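Local atomic coordinates of flavin prenyltransferase UbiX (Methanocaldococcus jannaschii, PDB entry 6M8V), a protein that binds flavin mononucleotide and probably attaches a dimethylallyl group from dimethylallyl phosphate to it, making the prenylated flavin cofactor of UbiD decarboxylases. Residues Phe76-Val81 with Asp169-Asp174; Ile3-Thr8 with Lys17-Val22; Pro147-Lys152 with Asn157-Phe162; Leu31-Ser36 with Ile47-Ile52. All coordinates share one frame; numbering follows the deposited sequence.

Contact 1 of 4, residues Phe76-Val81 with Asp169-Asp174; sequences FDAVVV and DILGID
Leu171, in the last turn of helix 156-171, reaches with one branch to Ala78 and Val80 on strand 78-84 of the parallel sheet. Its CD2 methyl does all the touching: it stands 3.7 Å from Ala78 CB and 4.2 Å from Val80 CG2, and so lies across two side chains that project from the same face of the strand. The first bond of Leu171 leaves the helix at a slant to the strand; with CG anti to the carbonyl carbon (chi1 -69°), the branched end swings back toward the sheet. Val80 turns CG2, the methyl beside its backbone N, to this branch, and the two side chains cross obliquely. Leu171 also packs on Ile116 of strand 114-119, and thus bears on two neighbouring strands. Directly behind it the helix stops in a Schellman motif at Gly172, whose positive phi turns the chain out of the helix; Gly172 N also bonds Asp169 O at 3.0 Å. Asp169 itself is salt-bridged to Arg166 and Arg180. The atoms that meet are all buried methyls, so the end of this helix meets the sheet here through hydrophobic burial and dispersion, without directional bonds.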
# COMPACT_ATOMS: atom_id res chain seq x y z
N PHE A 76 -25.33 -5.73 23.73
CA PHE A 76 -26.40 -5.56 22.76
C PHE A 76 -26.11 -6.47 21.57
O PHE A 76 -25.01 -7.02 21.44
CB PHE A 76 -26.56 -4.10 22.32
CG PHE A 76 -25.30 -3.47 21.77
CD1 PHE A 76 -24.87 -3.73 20.48
CD2 PHE A 76 -24.56 -2.59 22.55
CE1 PHE A 76 -23.72 -3.14 19.98
CE2 PHE A 76 -23.41 -1.99 22.06
CZ PHE A 76 -22.99 -2.27 20.77
N ASP A 77 -27.11 -6.63 20.71
CA ASP A 77 -26.99 -7.54 19.58
C ASP A 77 -26.62 -6.84 18.27
O ASP A 77 -25.87 -7.41 17.47
CB ASP A 77 -28.29 -8.32 19.38
CG ASP A 77 -28.56 -9.29 20.51
OD1 ASP A 77 -27.66 -10.10 20.82
OD2 ASP A 77 -29.66 -9.24 21.09
N ALA A 78 -27.12 -5.63 18.04
CA ALA A 78 -26.90 -4.98 16.75
C ALA A 78 -27.08 -3.48 16.89
O ALA A 78 -27.83 -3.00 17.74
CB ALA A 78 -27.86 -5.53 15.68
N VAL A 79 -26.36 -2.75 16.03
CA VAL A 79 -26.50 -1.31 15.89
C VAL A 79 -26.94 -1.02 14.47
O VAL A 79 -26.41 -1.61 13.52
CB VAL A 79 -25.17 -0.58 16.20
CG1 VAL A 79 -25.36 0.93 16.12
CG2 VAL A 79 -24.66 -0.99 17.55
N VAL A 80 -27.90 -0.11 14.32
CA VAL A 80 -28.32 0.36 13.01
C VAL A 80 -28.23 1.88 13.01
O VAL A 80 -28.92 2.54 13.79
CB VAL A 80 -29.75 -0.09 12.64
CG1 VAL A 80 -30.04 0.24 11.18
CG2 VAL A 80 -29.92 -1.58 12.89
N VAL A 81 -27.38 2.42 12.15
CA VAL A 81 -27.26 3.86 11.96
C VAL A 81 -28.05 4.19 10.71
O VAL A 81 -27.62 3.92 9.58
CB VAL A 81 -25.80 4.29 11.86
CG1 VAL A 81 -25.69 5.81 11.93
CG2 VAL A 81 -24.98 3.65 12.97
N ASP A 169 -34.05 -8.12 7.13
CA ASP A 169 -33.37 -9.30 6.57
C ASP A 169 -31.96 -9.44 7.13
O ASP A 169 -31.57 -10.52 7.59
CB ASP A 169 -33.34 -9.22 5.04
CG ASP A 169 -34.70 -9.42 4.41
OD1 ASP A 169 -35.59 -9.97 5.09
OD2 ASP A 169 -34.87 -9.04 3.23
N ILE A 170 -31.18 -8.35 7.09
CA ILE A 170 -29.81 -8.37 7.59
C ILE A 170 -29.78 -8.63 9.09
O ILE A 170 -28.86 -9.29 9.60
CB ILE A 170 -29.10 -7.04 7.24
CG1 ILE A 170 -28.96 -6.89 5.72
CG2 ILE A 170 -27.73 -6.97 7.88
CD1 ILE A 170 -27.97 -7.87 5.10
N LEU A 171 -30.78 -8.13 9.82
CA LEU A 171 -30.86 -8.38 11.26
C LEU A 171 -31.25 -9.81 11.59
O LEU A 171 -31.16 -10.21 12.75
CB LEU A 171 -31.85 -7.40 11.89
CG LEU A 171 -31.42 -5.93 11.91
CD1 LEU A 171 -32.61 -5.02 12.12
CD2 LEU A 171 -30.38 -5.71 13.00
N GLY A 172 -31.69 -10.59 10.60
CA GLY A 172 -32.19 -11.92 10.88
C GLY A 172 -33.62 -11.95 11.36
O GLY A 172 -34.03 -12.93 12.01
N ILE A 173 -34.40 -10.92 11.07
CA ILE A 173 -35.79 -10.82 11.52
C ILE A 173 -36.69 -11.14 10.34
O ILE A 173 -36.65 -10.44 9.31
CB ILE A 173 -36.08 -9.43 12.09
CG1 ILE A 173 -35.17 -9.15 13.29
CG2 ILE A 173 -37.55 -9.31 12.49
CD1 ILE A 173 -35.35 -7.79 13.91
N ASP A 174 -37.48 -12.20 10.47
CA ASP A 174 -38.43 -12.59 9.43
C ASP A 174 -39.48 -11.50 9.22
O ASP A 174 -40.04 -10.97 10.19
CB ASP A 174 -39.11 -13.90 9.79
CG ASP A 174 -38.36 -15.12 9.30
OD1 ASP A 174 -39.01 -16.16 9.06
OD2 ASP A 174 -37.12 -15.04 9.16

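Contact 2 of 4, residues Ile3-Thr8 with Lys17-Val22; sequences IIVCIT and KRLLEV. With FMN (flavin mononucleotide), chain B.
Val5 and Ile7 of strand 2-7 meet Leu19 and Leu20 of helix 13-22 inside the first beta-alpha-beta unit of a Rossmann-like fold, whose strand order is 3-2-1-4-5-6. Strand and helix run nearly antiparallel, at 159° between the short axes, with a closest approach of 10.2 Å. The close side is wholly apolar. Val5 presents CB and both methyls to Leu20 CD2, which sits over the branch point, 4.2 Å from Val5 CB. Leu20 gets there because CG is anti to its carbonyl carbon (chi1 -80°), which carries the branched end inward although the side chain leaves the helix at a slant. Its other methyl, CD1, meets the tip of Ile7 at CD1, 4.4 Å away. Leu19 adds its CD2 beside Val5 CG2 at 4.3 Å, and also packs on Leu168 of helix 156-171. The outer side of the helix is polar and more open to solvent. There the carboxylate of Glu21 joins two cations of the preceding turn: Lys17 NZ approaches OE1 of Glu21 from the syn side at 3.2 Å, while Arg18 NE comes to Glu21 OE2 from the anti side, 34° out of the carboxylate plane. At the C-terminal end of the strand the chain turns to the cofactor. Thr8 OG1 is bonded to Pro83 O and Ser85 N, and Thr8 CB lies 3.3 Å from phosphate oxygen O2P of FMN.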
# COMPACT_ATOMS: atom_id res chain seq x y z
N ILE A 3 -31.42 -4.07 19.88
CA ILE A 3 -30.96 -3.34 18.71
C ILE A 3 -30.85 -1.87 19.07
O ILE A 3 -31.81 -1.28 19.59
CB ILE A 3 -31.91 -3.55 17.51
CG1 ILE A 3 -32.00 -5.04 17.17
CG2 ILE A 3 -31.43 -2.75 16.30
CD1 ILE A 3 -33.12 -5.37 16.20
N ILE A 4 -29.70 -1.27 18.78
CA ILE A 4 -29.49 0.16 18.97
C ILE A 4 -29.77 0.85 17.64
O ILE A 4 -29.09 0.59 16.63
CB ILE A 4 -28.06 0.46 19.45
CG1 ILE A 4 -27.58 -0.60 20.45
CG2 ILE A 4 -27.98 1.86 20.06
CD1 ILE A 4 -28.28 -0.54 21.79
N VAL A 5 -30.78 1.72 17.62
CA VAL A 5 -31.11 2.50 16.43
C VAL A 5 -30.57 3.91 16.63
O VAL A 5 -30.91 4.58 17.61
CB VAL A 5 -32.63 2.51 16.17
CG1 VAL A 5 -32.95 3.48 15.04
CG2 VAL A 5 -33.12 1.11 15.83
N CYS A 6 -29.72 4.35 15.71
CA CYS A 6 -29.07 5.65 15.79
C CYS A 6 -29.47 6.48 14.57
O CYS A 6 -29.20 6.08 13.44
CB CYS A 6 -27.54 5.51 15.85
SG CYS A 6 -26.91 4.34 17.10
N ILE A 7 -30.10 7.62 14.82
CA ILE A 7 -30.55 8.53 13.76
C ILE A 7 -29.60 9.72 13.72
O ILE A 7 -29.46 10.44 14.72
CB ILE A 7 -31.99 9.00 13.98
CG1 ILE A 7 -32.88 7.84 14.44
CG2 ILE A 7 -32.54 9.65 12.72
CD1 ILE A 7 -34.35 8.22 14.62
N THR A 8 -28.96 9.93 12.58
CA THR A 8 -28.06 11.07 12.41
C THR A 8 -28.63 12.03 11.37
O THR A 8 -29.57 11.71 10.64
CB THR A 8 -26.64 10.62 12.02
OG1 THR A 8 -26.67 9.96 10.75
CG2 THR A 8 -26.08 9.68 13.07
N LYS A 17 -37.94 6.07 11.08
CA LYS A 17 -39.27 6.02 11.67
C LYS A 17 -39.95 4.69 11.36
O LYS A 17 -40.48 4.02 12.25
CB LYS A 17 -40.12 7.20 11.18
CG LYS A 17 -41.55 7.23 11.73
CD LYS A 17 -42.35 8.38 11.11
CE LYS A 17 -43.80 8.41 11.60
NZ LYS A 17 -44.55 7.16 11.28
N ARG A 18 -39.93 4.28 10.08
CA ARG A 18 -40.56 3.03 9.69
C ARG A 18 -39.88 1.83 10.34
O ARG A 18 -40.55 0.89 10.79
CB ARG A 18 -40.55 2.89 8.17
CG ARG A 18 -41.21 1.61 7.65
CD ARG A 18 -42.70 1.54 8.03
NE ARG A 18 -43.37 2.83 7.92
CZ ARG A 18 -43.74 3.39 6.77
NH1 ARG A 18 -43.51 2.77 5.61
NH2 ARG A 18 -44.34 4.57 6.76
N LEU A 19 -38.54 1.83 10.41
CA LEU A 19 -37.84 0.73 11.06
C LEU A 19 -38.23 0.62 12.53
O LEU A 19 -38.40 -0.48 13.06
CB LEU A 19 -36.33 0.91 10.92
CG LEU A 19 -35.45 -0.07 11.72
CD1 LEU A 19 -35.62 -1.50 11.20
CD2 LEU A 19 -33.97 0.34 11.70
N LEU A 20 -38.37 1.76 13.21
CA LEU A 20 -38.70 1.74 14.63
C LEU A 20 -40.08 1.16 14.89
O LEU A 20 -40.30 0.48 15.90
CB LEU A 20 -38.62 3.15 15.21
CG LEU A 20 -37.24 3.70 15.57
CD1 LEU A 20 -37.32 5.19 15.75
CD2 LEU A 20 -36.71 3.04 16.83
N GLU A 21 -41.04 1.41 13.99
CA GLU A 21 -42.38 0.90 14.25
C GLU A 21 -42.53 -0.57 13.87
O GLU A 21 -43.24 -1.31 14.56
CB GLU A 21 -43.44 1.75 13.54
CG GLU A 21 -43.19 2.10 12.09
CD GLU A 21 -44.01 3.30 11.65
OE1 GLU A 21 -44.18 4.23 12.47
OE2 GLU A 21 -44.49 3.32 10.50
N VAL A 22 -41.85 -1.03 12.81
CA VAL A 22 -41.87 -2.47 12.54
C VAL A 22 -41.06 -3.27 13.55
O VAL A 22 -41.23 -4.49 13.63
CB VAL A 22 -41.37 -2.78 11.11
CG1 VAL A 22 -42.15 -1.98 10.08
CG2 VAL A 22 -39.87 -2.53 10.99
N1 FMN B . -25.31 15.23 5.37
C2 FMN B . -25.14 14.06 4.66
O2 FMN B . -24.05 13.51 4.73
N3 FMN B . -26.15 13.52 3.88
C4 FMN B . -27.38 14.18 3.84
O4 FMN B . -28.33 13.75 3.18
C4A FMN B . -27.55 15.35 4.55
N5 FMN B . -28.76 15.98 4.49
C5A FMN B . -28.95 17.15 5.18
C6 FMN B . -30.19 17.76 5.10
C7 FMN B . -30.41 18.94 5.79
C7M FMN B . -31.75 19.59 5.70
C8 FMN B . -29.40 19.50 6.57
C8M FMN B . -29.67 20.77 7.31
C9 FMN B . -28.16 18.88 6.65
C9A FMN B . -27.93 17.70 5.96
N10 FMN B . -26.71 17.06 6.03
C10 FMN B . -26.51 15.89 5.32
C1' FMN B . -25.59 17.65 6.85
C2' FMN B . -25.38 16.92 8.18
O2' FMN B . -26.54 17.04 8.97
C3' FMN B . -24.21 17.49 8.96
O3' FMN B . -22.99 17.03 8.40
C4' FMN B . -24.30 17.13 10.44
O4' FMN B . -23.18 17.64 11.11
C5' FMN B . -24.42 15.64 10.71
O5' FMN B . -24.27 15.41 12.10
P FMN B . -24.80 14.07 12.81
O1P FMN B . -26.30 14.02 12.71
O2P FMN B . -24.22 12.88 12.08
O3P FMN B . -24.36 14.05 14.26

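Contact 3 of 4, residues Pro147-Lys152 with Asn157-Phe162; sequences PAFYNK and NDIINF. With PO4 (phosphate ion), chain C.
This is a buried, mainly apolar and aromatic contact in which Phe162 of helix 156-171 wedges against Ala148 and Tyr150 in the loop between strand 141-142 and that helix. The edge of Phe162 is directed at the face of Tyr150 in an offset edge-to-face pair, with centroids 5.7 Å apart and planes at 78°. Tyr150 OH in turn lies in the plane of the Phe162 ring, at its rim, 3.4 Å from Phe162 CE1. Phe162 extends this far because its CG is anti to the backbone N (chi1 175°). Ala148 packs on the far end of the same ring, its CB 3.6 Å from Phe162 CZ. One turn earlier, Ile159 divides its branches: CG2 presses on Pro147 CB at 3.5 Å, and CD1 approaches Phe149 CE2 at 4.2 Å. The loop closes in a type I turn from Phe149 to Lys152, and the Phe149 ring also meets Tyr15 of a neighbouring subunit, with the planes at about a right angle. Tyr150 OH donates to O2 of a phosphate ion at 2.9 Å; Ser71, Gly72 and Lys110 of a second subunit also bond this ion, which probably came from the crystallisation liquor. Tyr150 and nearby Arg166 are the probable ligands of dimethylallyl phosphate, and the phosphate held between subunits is consistent with the phosphate-binding part of that flavin prenyltransferase site.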
# COMPACT_ATOMS: atom_id res chain seq x y z
N PRO A 147 -33.26 1.92 -2.97
CA PRO A 147 -34.41 1.06 -3.30
C PRO A 147 -34.25 0.40 -4.66
O PRO A 147 -33.62 0.94 -5.57
CB PRO A 147 -35.59 2.03 -3.27
CG PRO A 147 -35.00 3.40 -3.36
CD PRO A 147 -33.65 3.31 -2.73
N ALA A 148 -34.81 -0.80 -4.76
CA ALA A 148 -35.01 -1.49 -6.03
C ALA A 148 -36.46 -1.32 -6.47
O ALA A 148 -37.30 -0.79 -5.74
CB ALA A 148 -34.64 -2.96 -5.90
N PHE A 149 -36.76 -1.80 -7.67
CA PHE A 149 -38.09 -1.62 -8.24
C PHE A 149 -38.66 -2.90 -8.83
O PHE A 149 -39.70 -2.85 -9.51
CB PHE A 149 -38.08 -0.52 -9.31
CG PHE A 149 -37.77 0.85 -8.76
CD1 PHE A 149 -36.46 1.24 -8.52
CD2 PHE A 149 -38.79 1.75 -8.49
CE1 PHE A 149 -36.17 2.50 -8.01
CE2 PHE A 149 -38.51 3.01 -7.98
CZ PHE A 149 -37.20 3.39 -7.74
N TYR A 150 -38.03 -4.06 -8.60
CA TYR A 150 -38.61 -5.31 -9.09
C TYR A 150 -39.87 -5.69 -8.33
O TYR A 150 -40.66 -6.50 -8.83
CB TYR A 150 -37.59 -6.45 -9.04
CG TYR A 150 -36.87 -6.65 -7.72
CD1 TYR A 150 -37.51 -7.24 -6.62
CD2 TYR A 150 -35.54 -6.29 -7.57
CE1 TYR A 150 -36.85 -7.43 -5.42
CE2 TYR A 150 -34.87 -6.48 -6.38
CZ TYR A 150 -35.52 -7.05 -5.31
OH TYR A 150 -34.85 -7.24 -4.12
N ASN A 151 -40.08 -5.12 -7.14
CA ASN A 151 -41.33 -5.29 -6.41
C ASN A 151 -42.43 -4.36 -6.90
O ASN A 151 -43.54 -4.41 -6.37
CB ASN A 151 -41.10 -5.06 -4.90
CG ASN A 151 -40.48 -3.71 -4.60
OD1 ASN A 151 -39.62 -3.22 -5.33
ND2 ASN A 151 -40.92 -3.09 -3.50
N LYS A 152 -42.13 -3.52 -7.90
CA LYS A 152 -43.06 -2.57 -8.50
C LYS A 152 -43.76 -1.75 -7.42
O LYS A 152 -44.94 -1.96 -7.14
CB LYS A 152 -44.10 -3.30 -9.36
CG LYS A 152 -43.49 -4.10 -10.50
CD LYS A 152 -44.56 -4.58 -11.46
CE LYS A 152 -43.95 -5.20 -12.70
NZ LYS A 152 -43.94 -6.70 -12.65
N ASN A 157 -44.53 4.71 0.22
CA ASN A 157 -44.55 3.77 1.33
C ASN A 157 -43.97 2.41 0.92
O ASN A 157 -43.27 1.77 1.71
CB ASN A 157 -45.97 3.60 1.84
CG ASN A 157 -46.06 3.71 3.35
OD1 ASN A 157 -45.38 2.98 4.08
ND2 ASN A 157 -46.90 4.62 3.84
N ASP A 158 -44.26 1.96 -0.31
CA ASP A 158 -43.69 0.70 -0.78
C ASP A 158 -42.18 0.77 -0.90
O ASP A 158 -41.48 -0.23 -0.70
CB ASP A 158 -44.29 0.32 -2.14
CG ASP A 158 -45.73 -0.14 -2.05
OD1 ASP A 158 -46.15 -0.61 -0.97
OD2 ASP A 158 -46.43 -0.03 -3.07
N ILE A 159 -41.65 1.94 -1.25
CA ILE A 159 -40.20 2.10 -1.33
C ILE A 159 -39.59 2.05 0.06
O ILE A 159 -38.59 1.37 0.29
CB ILE A 159 -39.87 3.41 -2.06
CG1 ILE A 159 -40.33 3.32 -3.52
CG2 ILE A 159 -38.39 3.73 -1.95
CD1 ILE A 159 -39.94 4.50 -4.36
N ILE A 160 -40.22 2.73 1.03
CA ILE A 160 -39.70 2.74 2.40
C ILE A 160 -39.74 1.34 3.00
O ILE A 160 -38.83 0.93 3.73
CB ILE A 160 -40.48 3.74 3.27
CG1 ILE A 160 -40.59 5.09 2.56
CG2 ILE A 160 -39.82 3.90 4.63
CD1 ILE A 160 -39.25 5.70 2.20
N ASN A 161 -40.79 0.57 2.70
CA ASN A 161 -40.92 -0.76 3.28
C ASN A 161 -39.95 -1.75 2.65
O ASN A 161 -39.55 -2.72 3.31
CB ASN A 161 -42.36 -1.26 3.12
CG ASN A 161 -43.32 -0.59 4.10
OD1 ASN A 161 -42.90 -0.07 5.12
ND2 ASN A 161 -44.61 -0.61 3.78
N PHE A 162 -39.56 -1.54 1.39
CA PHE A 162 -38.51 -2.37 0.81
C PHE A 162 -37.20 -2.18 1.56
O PHE A 162 -36.55 -3.15 1.97
CB PHE A 162 -38.33 -2.03 -0.68
CG PHE A 162 -37.18 -2.76 -1.33
CD1 PHE A 162 -37.39 -3.99 -1.93
CD2 PHE A 162 -35.90 -2.23 -1.32
CE1 PHE A 162 -36.34 -4.67 -2.52
CE2 PHE A 162 -34.85 -2.91 -1.90
CZ PHE A 162 -35.07 -4.13 -2.50
P PO4 C . -30.99 -7.54 -4.62
O1 PO4 C . -31.67 -8.42 -5.64
O2 PO4 C . -32.02 -6.81 -3.78
O3 PO4 C . -30.13 -8.39 -3.70
O4 PO4 C . -30.12 -6.54 -5.35

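Contact 4 of 4, residues Leu31-Ser36 with Ile47-Ile52; sequences LIISNS and IDWKEI. With FMN (flavin mononucleotide), chain B.
The indole of Trp49 meets Ile33 at its edge: Ile33 CD1 lies near the ring plane, 4.1 Å from Trp49 CE3, while Lys50 CG sits over the centre of one indole face, 3.6 Å above the plane. Tyr59 and, in a cation-pi contact, Lys38 also meet the indole. Here the end of strand 28-33 in the Rossmann-like sheet packs against the short helical turn near residues 50-52. Trp49 holds its CG between backbone N and carbonyl carbon (chi1 73°), which brings the CE3 edge of the indole to Ile33. Ile33 CD1 also touches the second apolar partner, Ile52 CG2, at 4.0 Å, and the two isoleucines cross at about a right angle. Leu31, two residues earlier on the strand, brings CD2 to the backbone of the turn, 3.6 Å from Ile52 O. Ile52 packs further on Ile7, Leu20 and Ile41, placing it in the core between the sheet and its neighbouring helices. The turn is opened by a side-chain cap: Lys50 N donates to Asp48 OD2 at 3.0 Å, the donor N standing above the carboxylate plane, 46° out of it. Beyond the strand, Ser34 is the N-cap of helix 35-45, its OG bonded to Ala37 N. The start of that helix faces the cofactor phosphate, whose negative charge it would be expected to stabilise. The same hydroxyl grips FMN directly, with Ser34 OG donating to O1P at 2.7 Å.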
# COMPACT_ATOMS: atom_id res chain seq x y z
N LEU A 31 -32.76 3.78 21.41
CA LEU A 31 -32.78 4.83 20.41
C LEU A 31 -31.88 5.98 20.82
O LEU A 31 -31.90 6.41 21.98
CB LEU A 31 -34.21 5.34 20.18
CG LEU A 31 -34.46 6.46 19.16
CD1 LEU A 31 -34.09 6.03 17.75
CD2 LEU A 31 -35.92 6.87 19.23
N ILE A 32 -31.09 6.47 19.88
CA ILE A 32 -30.31 7.69 20.04
C ILE A 32 -30.56 8.56 18.81
O ILE A 32 -30.53 8.07 17.68
CB ILE A 32 -28.80 7.41 20.19
CG1 ILE A 32 -28.56 6.24 21.15
CG2 ILE A 32 -28.07 8.66 20.67
CD1 ILE A 32 -27.16 5.65 21.06
N ILE A 33 -30.80 9.85 19.04
CA ILE A 33 -31.07 10.81 17.97
C ILE A 33 -30.12 11.99 18.14
O ILE A 33 -30.12 12.63 19.20
CB ILE A 33 -32.54 11.28 17.97
CG1 ILE A 33 -33.49 10.08 17.94
CG2 ILE A 33 -32.81 12.20 16.79
CD1 ILE A 33 -34.96 10.45 18.11
N SER A 34 -29.31 12.26 17.12
CA SER A 34 -28.39 13.38 17.20
C SER A 34 -29.15 14.70 17.08
O SER A 34 -30.28 14.75 16.57
CB SER A 34 -27.33 13.30 16.10
OG SER A 34 -27.90 13.56 14.83
N ASN A 35 -28.51 15.77 17.55
CA ASN A 35 -29.14 17.09 17.49
C ASN A 35 -29.51 17.48 16.07
O ASN A 35 -30.58 18.03 15.82
CB ASN A 35 -28.22 18.14 18.11
CG ASN A 35 -28.27 18.14 19.62
OD1 ASN A 35 -29.27 17.73 20.23
ND2 ASN A 35 -27.19 18.61 20.25
N SER A 36 -28.62 17.19 15.11
CA SER A 36 -28.92 17.49 13.71
C SER A 36 -30.13 16.70 13.22
O SER A 36 -30.97 17.23 12.49
CB SER A 36 -27.70 17.19 12.83
OG SER A 36 -26.60 18.00 13.20
N ILE A 47 -43.14 16.55 12.23
CA ILE A 47 -43.49 16.16 13.59
C ILE A 47 -42.30 16.48 14.48
O ILE A 47 -41.15 16.49 14.03
CB ILE A 47 -43.87 14.67 13.69
CG1 ILE A 47 -42.71 13.79 13.22
CG2 ILE A 47 -45.12 14.38 12.87
CD1 ILE A 47 -42.79 12.36 13.70
N ASP A 48 -42.58 16.74 15.75
CA ASP A 48 -41.50 16.99 16.69
C ASP A 48 -40.73 15.70 16.95
O ASP A 48 -41.28 14.59 16.88
CB ASP A 48 -42.05 17.56 17.99
CG ASP A 48 -40.95 17.95 18.95
OD1 ASP A 48 -40.35 19.03 18.77
OD2 ASP A 48 -40.68 17.17 19.88
N TRP A 49 -39.44 15.84 17.25
CA TRP A 49 -38.58 14.67 17.39
C TRP A 49 -39.02 13.78 18.55
O TRP A 49 -38.83 12.56 18.49
CB TRP A 49 -37.12 15.10 17.57
CG TRP A 49 -36.80 15.69 18.91
CD1 TRP A 49 -36.86 17.01 19.27
CD2 TRP A 49 -36.34 14.99 20.08
NE1 TRP A 49 -36.48 17.17 20.58
CE2 TRP A 49 -36.16 15.94 21.10
CE3 TRP A 49 -36.08 13.64 20.35
CZ2 TRP A 49 -35.72 15.59 22.37
CZ3 TRP A 49 -35.64 13.30 21.62
CH2 TRP A 49 -35.47 14.27 22.61
N LYS A 50 -39.61 14.36 19.60
CA LYS A 50 -40.06 13.55 20.73
C LYS A 50 -41.14 12.55 20.32
O LYS A 50 -41.36 11.57 21.05
CB LYS A 50 -40.58 14.46 21.85
CG LYS A 50 -39.54 15.46 22.36
CD LYS A 50 -40.19 16.66 23.04
CE LYS A 50 -39.46 17.96 22.70
NZ LYS A 50 -38.37 18.29 23.67
N GLU A 51 -41.80 12.76 19.18
CA GLU A 51 -42.74 11.77 18.66
C GLU A 51 -42.02 10.49 18.24
O GLU A 51 -42.60 9.41 18.30
CB GLU A 51 -43.51 12.34 17.47
CG GLU A 51 -44.66 13.28 17.84
CD GLU A 51 -45.89 12.53 18.32
OE1 GLU A 51 -46.02 12.32 19.54
OE2 GLU A 51 -46.72 12.15 17.47
N ILE A 52 -40.78 10.61 17.78
CA ILE A 52 -39.99 9.43 17.43
C ILE A 52 -39.48 8.75 18.69
O ILE A 52 -39.38 7.52 18.75
CB ILE A 52 -38.83 9.83 16.49
CG1 ILE A 52 -39.38 10.52 15.24
CG2 ILE A 52 -37.98 8.63 16.12
CD1 ILE A 52 -40.12 9.59 14.31
N1 FMN B . -25.31 15.23 5.37
C2 FMN B . -25.14 14.06 4.66
O2 FMN B . -24.05 13.51 4.73
N3 FMN B . -26.15 13.52 3.88
C4 FMN B . -27.38 14.18 3.84
O4 FMN B . -28.33 13.75 3.18
C4A FMN B . -27.55 15.35 4.55
N5 FMN B . -28.76 15.98 4.49
C5A FMN B . -28.95 17.15 5.18
C6 FMN B . -30.19 17.76 5.10
C7 FMN B . -30.41 18.94 5.79
C7M FMN B . -31.75 19.59 5.70
C8 FMN B . -29.40 19.50 6.57
C8M FMN B . -29.67 20.77 7.31
C9 FMN B . -28.16 18.88 6.65
C9A FMN B . -27.93 17.70 5.96
N10 FMN B . -26.71 17.06 6.03
C10 FMN B . -26.51 15.89 5.32
C1' FMN B . -25.59 17.65 6.85
C2' FMN B . -25.38 16.92 8.18
O2' FMN B . -26.54 17.04 8.97
C3' FMN B . -24.21 17.49 8.96
O3' FMN B . -22.99 17.03 8.40
C4' FMN B . -24.30 17.13 10.44
O4' FMN B . -23.18 17.64 11.11
C5' FMN B . -24.42 15.64 10.71
O5' FMN B . -24.27 15.41 12.10
P FMN B . -24.80 14.07 12.81
O1P FMN B . -26.30 14.02 12.71
O2P FMN B . -24.22 12.88 12.08
O3P FMN B . -24.36 14.05 14.26

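Contacts 1, 2 and 4 share the central sheet. Strand 2-7 lies between the other two strands, with probable hydrogen bonds Val80 N to Ile4 O (2.7 Å) and Ile7 N to Ile32 O (2.9 Å). Contacts 2 and 4, centres 11 Å apart, both end at the phosphate of the same FMN, which the chain holds at the C-terminal ends of adjacent strands. Contacts 1 and 3 lie on opposite ends of helix 156-171, their centres 20 Å apart. Arg18 NH1 links contact 2 to contact 3 through Asn161 OD1 at 2.9 Å. The side chain of Tyr150 in contact 3 lies about 5 Å from a different FMN.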